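Local coordinates for protein G/U mismatch-specific DNA glycosylase (PDB 2C2Q) that belongs to the uracil-DNA glycosylase superfamily and is a mismatch-specific DNA glycosylase, at residues G14-P19 / A86-G91. The protein carries 1 engineered substitution. Sequence-based numbering, arbitrary orientation.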
loop_
_atom_site.group_PDB
_atom_site.type_symbol
_atom_site.label_atom_id
_atom_site.label_comp_id
_atom_site.label_asym_id
_atom_site.label_seq_id
_atom_site.Cartn_x
_atom_site.Cartn_y
_atom_site.Cartn_z
ATOM N N GLY A 14 -16.804 -2.817 11.301
ATOM C CA GLY A 14 -16.796 -1.429 11.780
ATOM C C GLY A 14 -15.669 -0.907 12.683
ATOM O O GLY A 14 -15.760 0.207 13.214
ATOM N N GLU A 15 -14.616 -1.656 12.924
ATOM C CA GLU A 15 -13.557 -1.117 13.756
ATOM C C GLU A 15 -12.558 -0.296 12.919
ATOM O O GLU A 15 -11.845 0.546 13.457
ATOM C CB GLU A 15 -12.843 -2.204 14.503
ATOM C CG GLU A 15 -13.806 -2.975 15.423
ATOM C CD GLU A 15 -13.125 -4.007 16.303
ATOM O OE1 GLU A 15 -11.872 -4.162 16.287
ATOM O OE2 GLU A 15 -13.875 -4.680 17.078
ATOM N N TYR A 16 -12.477 -0.576 11.630
ATOM C CA TYR A 16 -11.422 0.116 10.830
ATOM C C TYR A 16 -11.833 1.576 10.621
ATOM O O TYR A 16 -13.006 1.868 10.365
ATOM C CB TYR A 16 -11.247 -0.533 9.485
ATOM C CG TYR A 16 -10.615 -1.907 9.481
ATOM C CD1 TYR A 16 -10.046 -2.486 10.642
ATOM C CD2 TYR A 16 -10.611 -2.656 8.294
ATOM C CE1 TYR A 16 -9.496 -3.756 10.584
ATOM C CE2 TYR A 16 -10.092 -3.916 8.239
ATOM C CZ TYR A 16 -9.534 -4.465 9.362
ATOM O OH TYR A 16 -9.006 -5.729 9.209
ATOM N N LEU A 17 -10.865 2.485 10.698
ATOM C CA LEU A 17 -11.106 3.916 10.548
ATOM C C LEU A 17 -11.494 4.228 9.107
ATOM O O LEU A 17 -12.344 5.073 8.863
ATOM C CB LEU A 17 -9.891 4.752 10.992
ATOM C CG LEU A 17 -9.320 4.499 12.414
ATOM C CD1 LEU A 17 -8.217 5.430 12.691
ATOM C CD2 LEU A 17 -10.451 4.614 13.476
ATOM N N VAL A 18 -10.891 3.505 8.133
ATOM C CA VAL A 18 -11.198 3.651 6.724
ATOM C C VAL A 18 -11.234 2.203 6.130
ATOM O O VAL A 18 -10.423 1.404 6.587
ATOM C CB VAL A 18 -10.113 4.432 5.976
ATOM C CG1 VAL A 18 -10.634 4.724 4.567
ATOM C CG2 VAL A 18 -9.830 5.784 6.744
ATOM N N PRO A 19 -12.219 1.866 5.289
ATOM C CA PRO A 19 -12.310 0.511 4.712
ATOM C C PRO A 19 -11.031 0.121 3.950
ATOM O O PRO A 19 -10.370 0.982 3.321
ATOM C CB PRO A 19 -13.471 0.601 3.720
ATOM C CG PRO A 19 -14.365 1.646 4.297
ATOM C CD PRO A 19 -13.356 2.702 4.812
ATOM N N ALA A 86 -1.604 -0.744 10.152
ATOM C CA ALA A 86 -2.452 -0.325 11.271
ATOM C C ALA A 86 -3.800 0.243 10.746
ATOM O O ALA A 86 -3.822 1.248 10.005
ATOM C CB ALA A 86 -1.741 0.689 12.100
ATOM N N LYS A 87 -4.910 -0.392 11.124
ATOM C CA LYS A 87 -6.207 -0.023 10.571
ATOM C C LYS A 87 -7.160 0.691 11.572
ATOM O O LYS A 87 -8.156 1.247 11.177
ATOM C CB LYS A 87 -6.896 -1.272 10.061
ATOM C CG LYS A 87 -6.298 -1.828 8.770
ATOM C CD LYS A 87 -6.392 -0.838 7.554
ATOM C CE LYS A 87 -7.824 -0.403 7.293
ATOM N NZ LYS A 87 -8.020 0.242 5.932
ATOM N N ARG A 88 -6.868 0.536 12.865
ATOM C CA ARG A 88 -7.739 1.051 13.930
ATOM C C ARG A 88 -7.209 2.303 14.618
ATOM O O ARG A 88 -7.837 2.772 15.598
ATOM C CB ARG A 88 -7.895 -0.054 15.008
ATOM C CG ARG A 88 -8.563 -1.345 14.447
ATOM C CD ARG A 88 -8.865 -2.409 15.536
ATOM N NE ARG A 88 -9.556 -3.588 15.000
ATOM C CZ ARG A 88 -8.951 -4.549 14.281
ATOM N NH1 ARG A 88 -7.656 -4.469 13.980
ATOM N NH2 ARG A 88 -9.651 -5.607 13.864
ATOM N N HIS A 89 -6.061 2.826 14.155
ATOM C CA HIS A 89 -5.460 4.003 14.743
ATOM C C HIS A 89 -4.950 4.877 13.594
ATOM O O HIS A 89 -4.630 4.377 12.523
ATOM C CB HIS A 89 -4.244 3.620 15.617
ATOM C CG HIS A 89 -4.571 2.697 16.768
ATOM N ND1 HIS A 89 -4.721 1.332 16.616
ATOM C CD2 HIS A 89 -4.775 2.956 18.087
ATOM C CE1 HIS A 89 -4.996 0.786 17.797
ATOM N NE2 HIS A 89 -5.045 1.754 18.704
ATOM N N SER A 90 -4.839 6.182 13.866
ATOM C CA SER A 90 -4.314 7.111 12.894
ATOM C C SER A 90 -3.204 7.928 13.506
ATOM O O SER A 90 -3.078 8.020 14.745
ATOM C CB SER A 90 -5.441 8.010 12.384
ATOM O OG SER A 90 -5.929 8.922 13.387
ATOM N N GLY A 91 -2.417 8.543 12.637
ATOM C CA GLY A 91 -1.385 9.483 13.061
ATOM C C GLY A 91 -0.064 9.051 12.465
ATOM O O GLY A 91 -0.022 8.155 11.581
HETATM O O HOH W 1 -9.557 -7.142 11.296
HETATM O O HOH W 2 -8.124 2.705 8.701
#
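Leu-17 and Lys-87 join two irregular loops through a single direct backbone hydrogen bond: Leu-17 N lies 3.0 Å from Lys-87 O, and the bond is nearly straight at 171°. The same carbonyl oxygen also accepts a hydrogen bond from a water that in turn takes one from Val-18 N, so two consecutive amides of 14-19 are tied to it, one directly and one through solvent. The CA atoms come nearest at Tyr-16 and Arg-88, 4.9 Å apart.

Lys-87 folds back across Tyr-16. Its CB sits over one face of the ring in a CH-pi contact, 3.8 Å from the Tyr-16 centroid, and bends at chi2 (-62°) and chi3 (-56°) bring CE alongside Tyr-16 CD2. Beyond it, NZ of Lys-87 donates to Val-18 O at 2.7 Å, approaching from above the carbonyl plane; a salt bridge to Asp-20 gives this buried ammonium a second, charged partner. Arg-88 runs extended to Glu-15, where NE forms a salt bridge with OE1 of Glu-15 at 2.7 Å through the anti lone pair, the carboxylate and guanidinium planes turned steeply against each other. CE1 of Tyr-16 stands over one face of the Arg-88 guanidinium, near its rim, with ring and guanidinium almost perpendicular, and a water links Arg-88 NH2 to the Tyr-16 hydroxyl. On the other flank, Leu-17 lays its CD1 methyl against the 89-90 peptide, 3.4 Å from His-89 C, and against CB of Ser-90.

The contact is structural packing at the margin of the mixed sheet of this uracil-DNA glycosylase-like fold, fastening the loop preceding strand 28-32 to the one leaving outermost strand 80-84. Helix 103-113 adjoins both: Glu-105 forms a salt bridge with Arg-88, while Lys-109 is hydrogen-bonded to the Tyr-16 hydroxyl.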